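PDB 2O56: putative mandelate racemase from Salmonella typhimurium, which probably acts as a magnesium-dependent hydro-lyase of the enolase superfamily, its actual substrate being unknown. Local coordinates for residues T7-I12 with I65-D70; V28-N33 with S100-A105. All blocks are in the same frame, centred on the assembly; numbering follows the deposited sequence.

Contact 1: residues T7-I12 with I65-D70; sequences TSVDII and IIIGMD
A small apolar contact joins the start of strand 6-13 to the turn at 66-69, in the N-terminal capping domain of this enolase-superfamily fold. Ile67 carries most of it, reaching over the backbone of Thr7 and Ser8 to the side chain of Val9. Its chi1 of -56° sends CG1 anti to the carbonyl carbon, and the CD1 methyl at the end of that branch lies 4.0 Å from Ser8 CA. The other branch, CG2, rests 4.0 Å from the carbonyl O of Thr7. Ile66 adds its CD1, 4.3 Å from Val9 CG2, while its own side chain is also backed by Ile77 of helix 74-83. A type II beta turn runs from Ile66 to Met69, closed by Met69 N to Ile66 O at 3.0 Å; Gly68 has the positive phi of 93° that this turn calls for. Opposite the single residue Asn33 the strand fits in two, Thr7 and Ser8, a classic beta bulge, and Ser8 OG is hydrogen-bonded to Asn33 ND2. Val9 CG2, anti to its carbonyl carbon, meets Ile67 CD1 at 4.0 Å, methyl against methyl.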
ATOM      1  N   THR A   7     -31.095 -40.024  10.979  1.00 33.59           N
ATOM      2  CA  THR A   7     -32.330 -40.289  11.731  1.00 37.15           C
ATOM      3  C   THR A   7     -32.310 -39.679  13.126  1.00 35.81           C
ATOM      4  O   THR A   7     -33.348 -39.256  13.637  1.00 32.68           O
ATOM      5  CB  THR A   7     -32.662 -41.802  11.787  1.00 36.85           C
ATOM      6  OG1 THR A   7     -31.502 -42.529  12.204  1.00 31.87           O
ATOM      7  CG2 THR A   7     -33.082 -42.293  10.426  1.00 33.11           C
ATOM      8  N   SER A   8     -31.119 -39.609  13.729  1.00 31.59           N
ATOM      9  CA  SER A   8     -30.955 -38.971  15.025  1.00 28.01           C
ATOM     10  C   SER A   8     -29.483 -38.612  15.260  1.00 30.10           C
ATOM     11  O   SER A   8     -28.591 -39.137  14.588  1.00 27.82           O
ATOM     12  CB  SER A   8     -31.424 -39.915  16.143  1.00 33.12           C
ATOM     13  OG  SER A   8     -30.493 -40.977  16.308  1.00 42.57           O
ATOM     14  N   VAL A   9     -29.243 -37.710  16.212  1.00 29.24           N
ATOM     15  CA  VAL A   9     -27.895 -37.332  16.593  1.00 29.27           C
ATOM     16  C   VAL A   9     -27.826 -37.363  18.113  1.00 25.22           C
ATOM     17  O   VAL A   9     -28.668 -36.777  18.773  1.00 31.71           O
ATOM     18  CB  VAL A   9     -27.507 -35.894  16.098  1.00 26.06           C
ATOM     19  CG1 VAL A   9     -26.060 -35.562  16.518  1.00 25.23           C
ATOM     20  CG2 VAL A   9     -27.646 -35.769  14.600  1.00 27.54           C
ATOM     21  N   ASP A  10     -26.831 -38.055  18.651  1.00 26.67           N
ATOM     22  CA  ASP A  10     -26.587 -38.062  20.075  1.00 29.51           C
ATOM     23  C   ASP A  10     -25.439 -37.131  20.353  1.00 33.98           C
ATOM     24  O   ASP A  10     -24.408 -37.196  19.687  1.00 27.28           O
ATOM     25  CB  ASP A  10     -26.239 -39.470  20.554  1.00 33.20           C
ATOM     26  CG  ASP A  10     -27.275 -40.497  20.137  1.00 44.80           C
ATOM     27  OD1 ASP A  10     -28.420 -40.409  20.619  1.00 41.59           O
ATOM     28  OD2 ASP A  10     -26.955 -41.378  19.306  1.00 44.09           O
ATOM     29  N   ILE A  11     -25.627 -36.247  21.324  1.00 30.17           N
ATOM     30  CA  ILE A  11     -24.563 -35.356  21.756  1.00 32.43           C
ATOM     31  C   ILE A  11     -24.109 -35.806  23.142  1.00 32.69           C
ATOM     32  O   ILE A  11     -24.861 -35.711  24.116  1.00 30.83           O
ATOM     33  CB  ILE A  11     -25.017 -33.874  21.711  1.00 31.96           C
ATOM     34  CG1 ILE A  11     -25.481 -33.517  20.292  1.00 30.28           C
ATOM     35  CG2 ILE A  11     -23.858 -32.963  22.089  1.00 34.92           C
ATOM     36  CD1 ILE A  11     -26.961 -33.687  20.022  1.00 29.75           C
ATOM     37  N   ILE A  12     -22.881 -36.320  23.204  1.00 30.92           N
ATOM     38  CA  ILE A  12     -22.403 -37.106  24.338  1.00 30.37           C
ATOM     39  C   ILE A  12     -21.381 -36.349  25.198  1.00 40.70           C
ATOM     40  O   ILE A  12     -20.320 -35.943  24.724  1.00 33.63           O
ATOM     41  CB  ILE A  12     -21.813 -38.472  23.852  1.00 34.82           C
ATOM     42  CG1 ILE A  12     -22.878 -39.258  23.084  1.00 29.10           C
ATOM     43  CG2 ILE A  12     -21.271 -39.302  25.025  1.00 27.60           C
ATOM     44  CD1 ILE A  12     -22.356 -40.305  22.138  1.00 25.54           C
ATOM     45  N   ILE A  65     -31.017 -29.178  12.453  1.00 34.53           N
ATOM     46  CA  ILE A  65     -31.158 -28.731  11.068  1.00 32.45           C
ATOM     47  C   ILE A  65     -30.688 -29.747  10.030  1.00 33.16           C
ATOM     48  O   ILE A  65     -30.976 -29.591   8.841  1.00 35.55           O
ATOM     49  CB  ILE A  65     -30.595 -27.297  10.801  1.00 32.28           C
ATOM     50  CG1 ILE A  65     -29.078 -27.290  10.722  1.00 34.33           C
ATOM     51  CG2 ILE A  65     -31.079 -26.318  11.866  1.00 32.67           C
ATOM     52  CD1 ILE A  65     -28.523 -26.088   9.962  1.00 34.99           C
ATOM     53  N   ILE A  66     -30.004 -30.800  10.488  1.00 24.73           N
ATOM     54  CA  ILE A  66     -29.515 -31.841   9.593  1.00 22.75           C
ATOM     55  C   ILE A  66     -30.285 -33.189   9.627  1.00 29.55           C
ATOM     56  O   ILE A  66     -30.031 -34.073   8.809  1.00 27.21           O
ATOM     57  CB  ILE A  66     -28.007 -32.087   9.809  1.00 32.42           C
ATOM     58  CG1 ILE A  66     -27.777 -32.893  11.082  1.00 29.66           C
ATOM     59  CG2 ILE A  66     -27.256 -30.736   9.804  1.00 27.82           C
ATOM     60  CD1 ILE A  66     -26.354 -33.208  11.370  1.00 24.84           C
ATOM     61  N   ILE A  67     -31.202 -33.349  10.573  1.00 30.48           N
ATOM     62  CA  ILE A  67     -32.036 -34.552  10.654  1.00 29.40           C
ATOM     63  C   ILE A  67     -32.768 -34.654   9.321  1.00 28.72           C
ATOM     64  O   ILE A  67     -33.292 -33.657   8.843  1.00 31.38           O
ATOM     65  CB  ILE A  67     -33.086 -34.433  11.799  1.00 33.82           C
ATOM     66  CG1 ILE A  67     -32.406 -34.150  13.147  1.00 30.81           C
ATOM     67  CG2 ILE A  67     -33.948 -35.667  11.873  1.00 34.46           C
ATOM     68  CD1 ILE A  67     -31.454 -35.243  13.592  1.00 28.07           C
ATOM     69  N   GLY A  68     -32.771 -35.834   8.703  1.00 30.70           N
ATOM     70  CA  GLY A  68     -33.486 -36.015   7.435  1.00 26.80           C
ATOM     71  C   GLY A  68     -32.599 -35.794   6.224  1.00 38.01           C
ATOM     72  O   GLY A  68     -32.989 -36.143   5.122  1.00 35.58           O
ATOM     73  N   MET A  69     -31.404 -35.219   6.417  1.00 29.00           N
ATOM     74  CA  MET A  69     -30.499 -34.944   5.291  1.00 34.76           C
ATOM     75  C   MET A  69     -29.687 -36.188   4.956  1.00 31.64           C
ATOM     76  O   MET A  69     -29.491 -37.044   5.802  1.00 32.10           O
ATOM     77  CB  MET A  69     -29.556 -33.756   5.578  1.00 25.52           C
ATOM     78  CG  MET A  69     -30.276 -32.435   5.841  1.00 34.76           C
ATOM     79  SD  MET A  69     -29.212 -30.977   5.959  1.00 32.89           S
ATOM     80  CE  MET A  69     -28.900 -30.676   4.199  1.00 27.81           C
ATOM     81  N   ASP A  70     -29.217 -36.263   3.716  1.00 30.44           N
ATOM     82  CA  ASP A  70     -28.261 -37.278   3.281  1.00 31.24           C
ATOM     83  C   ASP A  70     -26.887 -36.933   3.834  1.00 33.29           C
ATOM     84  O   ASP A  70     -26.291 -35.932   3.420  1.00 35.27           O
ATOM     85  CB  ASP A  70     -28.213 -37.261   1.755  1.00 29.81           C
ATOM     86  CG  ASP A  70     -27.453 -38.427   1.157  1.00 30.54           C
ATOM     87  OD1 ASP A  70     -26.627 -39.073   1.837  1.00 31.35           O
ATOM     88  OD2 ASP A  70     -27.687 -38.697  -0.047  1.00 38.08           O
TER

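Contact 2: residues V28-N33 with S100-A105; sequences VVVKIN and SGIDIA
Strand 28-33 and helix 100-105 run in broadly the same direction, their axes 7.7 Å apart at closest approach and inclined at 44°, with Val30 nearest Gly101 and Ile32 nearest Ala105. Val30 and Ile32 point from the strand toward the helix, and all five touching residues are buried. At Gly101 the absence of a side chain lets Val30 sit directly on the helix backbone: Val30 CG2 is 4.1 Å from Gly101 CA, and Val30 CB is 4.0 Å from Gly101 O. The other branch of Val30, anti to the backbone N at chi1 178°, carries CG1 to within 4.0 Å of Ile102 CG1. This is the sheet-on-helix packing of the alpha+beta capping domain found across the enolase superfamily, in which the antiparallel meander of strands 6-13, 28-34 and 39-44 lies against helices; Ile102 continues from here onto Leu62, Ser63 and Ile66 of helix 52-66. Two residues further along the strand, Ile32 holds CG1 anti to its carbonyl carbon (chi1 -66°) and lays this branch over Ala105, with CG1 3.7 Å from Ala105 CB. Its terminal CD1 goes on to the helix backbone, 3.6 Å from the carbonyl O of Ile102, and touches Ile102 CG2 at 4.0 Å.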
ATOM      1  N   VAL A  28     -16.384 -34.009  24.295  1.00 30.73           N
ATOM      2  CA  VAL A  28     -17.778 -34.051  23.861  1.00 24.36           C
ATOM      3  C   VAL A  28     -17.832 -34.657  22.465  1.00 30.15           C
ATOM      4  O   VAL A  28     -17.090 -34.258  21.572  1.00 26.42           O
ATOM      5  CB  VAL A  28     -18.397 -32.640  23.866  1.00 27.39           C
ATOM      6  CG1 VAL A  28     -19.683 -32.594  23.066  1.00 19.65           C
ATOM      7  CG2 VAL A  28     -18.644 -32.186  25.297  1.00 27.27           C
ATOM      8  N   VAL A  29     -18.716 -35.633  22.289  1.00 32.87           N
ATOM      9  CA  VAL A  29     -18.769 -36.417  21.077  1.00 26.13           C
ATOM     10  C   VAL A  29     -20.125 -36.268  20.388  1.00 25.42           C
ATOM     11  O   VAL A  29     -21.174 -36.217  21.042  1.00 33.06           O
ATOM     12  CB  VAL A  29     -18.401 -37.903  21.377  1.00 28.92           C
ATOM     13  CG1 VAL A  29     -18.866 -38.822  20.278  1.00 27.99           C
ATOM     14  CG2 VAL A  29     -16.888 -38.029  21.607  1.00 22.30           C
ATOM     15  N   VAL A  30     -20.100 -36.155  19.067  1.00 29.85           N
ATOM     16  CA  VAL A  30     -21.332 -36.132  18.276  1.00 29.18           C
ATOM     17  C   VAL A  30     -21.372 -37.475  17.569  1.00 33.72           C
ATOM     18  O   VAL A  30     -20.396 -37.860  16.934  1.00 32.76           O
ATOM     19  CB  VAL A  30     -21.295 -35.026  17.212  1.00 32.98           C
ATOM     20  CG1 VAL A  30     -22.556 -35.046  16.380  1.00 24.99           C
ATOM     21  CG2 VAL A  30     -21.126 -33.662  17.857  1.00 34.12           C
ATOM     22  N   LYS A  31     -22.480 -38.195  17.730  1.00 33.32           N
ATOM     23  CA  LYS A  31     -22.681 -39.491  17.110  1.00 32.44           C
ATOM     24  C   LYS A  31     -23.911 -39.367  16.230  1.00 27.77           C
ATOM     25  O   LYS A  31     -25.004 -39.110  16.716  1.00 30.75           O
ATOM     26  CB  LYS A  31     -22.933 -40.559  18.178  1.00 31.26           C
ATOM     27  CG  LYS A  31     -23.057 -41.979  17.624  1.00 29.16           C
ATOM     28  CD  LYS A  31     -23.208 -42.979  18.773  1.00 40.01           C
ATOM     29  CE  LYS A  31     -23.743 -44.316  18.292  1.00 45.43           C
ATOM     30  NZ  LYS A  31     -25.201 -44.275  18.168  1.00 50.72           N
ATOM     31  N   ILE A  32     -23.716 -39.530  14.932  1.00 24.29           N
ATOM     32  CA  ILE A  32     -24.745 -39.233  13.976  1.00 22.85           C
ATOM     33  C   ILE A  32     -25.259 -40.586  13.487  1.00 32.84           C
ATOM     34  O   ILE A  32     -24.459 -41.474  13.127  1.00 30.11           O
ATOM     35  CB  ILE A  32     -24.182 -38.427  12.802  1.00 28.62           C
ATOM     36  CG1 ILE A  32     -23.729 -37.046  13.284  1.00 30.31           C
ATOM     37  CG2 ILE A  32     -25.233 -38.253  11.717  1.00 29.89           C
ATOM     38  CD1 ILE A  32     -23.440 -36.074  12.161  1.00 29.15           C
ATOM     39  N   ASN A  33     -26.579 -40.758  13.495  1.00 31.44           N
ATOM     40  CA  ASN A  33     -27.164 -42.082  13.245  1.00 27.49           C
ATOM     41  C   ASN A  33     -27.992 -42.066  11.988  1.00 29.56           C
ATOM     42  O   ASN A  33     -28.695 -41.094  11.720  1.00 26.20           O
ATOM     43  CB  ASN A  33     -28.011 -42.539  14.451  1.00 26.19           C
ATOM     44  CG  ASN A  33     -27.222 -42.543  15.742  1.00 33.42           C
ATOM     45  OD1 ASN A  33     -26.197 -43.209  15.840  1.00 34.43           O
ATOM     46  ND2 ASN A  33     -27.679 -41.778  16.728  1.00 35.57           N
ATOM     47  N   SER A 100     -17.682 -28.660  13.636  1.00 22.61           N
ATOM     48  CA  SER A 100     -16.570 -29.570  13.416  1.00 21.19           C
ATOM     49  C   SER A 100     -16.915 -30.980  13.871  1.00 26.59           C
ATOM     50  O   SER A 100     -16.661 -31.936  13.146  1.00 29.82           O
ATOM     51  CB  SER A 100     -15.330 -29.082  14.182  1.00 20.86           C
ATOM     52  OG  SER A 100     -15.002 -27.744  13.825  1.00 23.31           O
ATOM     53  N   GLY A 101     -17.497 -31.097  15.068  1.00 25.86           N
ATOM     54  CA  GLY A 101     -17.932 -32.378  15.595  1.00 23.96           C
ATOM     55  C   GLY A 101     -18.851 -33.092  14.640  1.00 24.71           C
ATOM     56  O   GLY A 101     -18.657 -34.267  14.349  1.00 27.37           O
ATOM     57  N   ILE A 102     -19.848 -32.363  14.148  1.00 25.38           N
ATOM     58  CA  ILE A 102     -20.815 -32.872  13.177  1.00 22.69           C
ATOM     59  C   ILE A 102     -20.146 -33.286  11.884  1.00 30.69           C
ATOM     60  O   ILE A 102     -20.404 -34.378  11.367  1.00 26.90           O
ATOM     61  CB  ILE A 102     -21.903 -31.832  12.918  1.00 17.99           C
ATOM     62  CG1 ILE A 102     -22.826 -31.767  14.147  1.00 23.21           C
ATOM     63  CG2 ILE A 102     -22.720 -32.160  11.673  1.00 27.20           C
ATOM     64  CD1 ILE A 102     -23.802 -30.652  14.116  1.00 23.22           C
ATOM     65  N   ASP A 103     -19.259 -32.429  11.386  1.00 27.57           N
ATOM     66  CA  ASP A 103     -18.600 -32.657  10.116  1.00 26.52           C
ATOM     67  C   ASP A 103     -17.755 -33.914  10.133  1.00 25.17           C
ATOM     68  O   ASP A 103     -17.793 -34.686   9.175  1.00 23.46           O
ATOM     69  CB  ASP A 103     -17.710 -31.464   9.746  1.00 29.15           C
ATOM     70  CG  ASP A 103     -17.093 -31.616   8.372  1.00 30.66           C
ATOM     71  OD1 ASP A 103     -17.807 -31.414   7.363  1.00 21.47           O
ATOM     72  OD2 ASP A 103     -15.896 -31.968   8.307  1.00 26.34           O
ATOM     73  N   ILE A 104     -16.974 -34.095  11.205  1.00 23.41           N
ATOM     74  CA  ILE A 104     -16.132 -35.273  11.365  1.00 23.89           C
ATOM     75  C   ILE A 104     -16.988 -36.552  11.325  1.00 23.25           C
ATOM     76  O   ILE A 104     -16.646 -37.518  10.642  1.00 25.15           O
ATOM     77  CB  ILE A 104     -15.312 -35.237  12.696  1.00 26.41           C
ATOM     78  CG1 ILE A 104     -14.249 -34.133  12.675  1.00 24.64           C
ATOM     79  CG2 ILE A 104     -14.637 -36.599  12.948  1.00 26.59           C
ATOM     80  CD1 ILE A 104     -13.777 -33.732  14.044  1.00 24.07           C
ATOM     81  N   ALA A 105     -18.121 -36.525  12.016  1.00 29.21           N
ATOM     82  CA  ALA A 105     -19.030 -37.678  12.071  1.00 29.68           C
ATOM     83  C   ALA A 105     -19.644 -37.995  10.704  1.00 32.18           C
ATOM     84  O   ALA A 105     -19.921 -39.150  10.389  1.00 26.79           O
ATOM     85  CB  ALA A 105     -20.100 -37.445  13.132  1.00 23.71           C
TER

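In the fold
The two contacts lie about 9 Å apart between centres and share one sheet, in which strands 6-13 and 28-34 are antiparallel neighbours. Val9 joins them directly: its CG1 packs 3.5 Å from Val30 CG1, while its other methyl belongs to contact 1. Polar pairs also cross between the two strands, with Asp10 OD2 2.7 Å from Asn33 ND2 and Thr7 N 2.7 Å from Asn33 O, both probable hydrogen bonds. Along the chain the segments alternate, so 28-33 falls between the halves of contact 1 and 65-70 between those of contact 2. Both contacts lie away from the magnesium site of Glu221, Glu247 and Glu273.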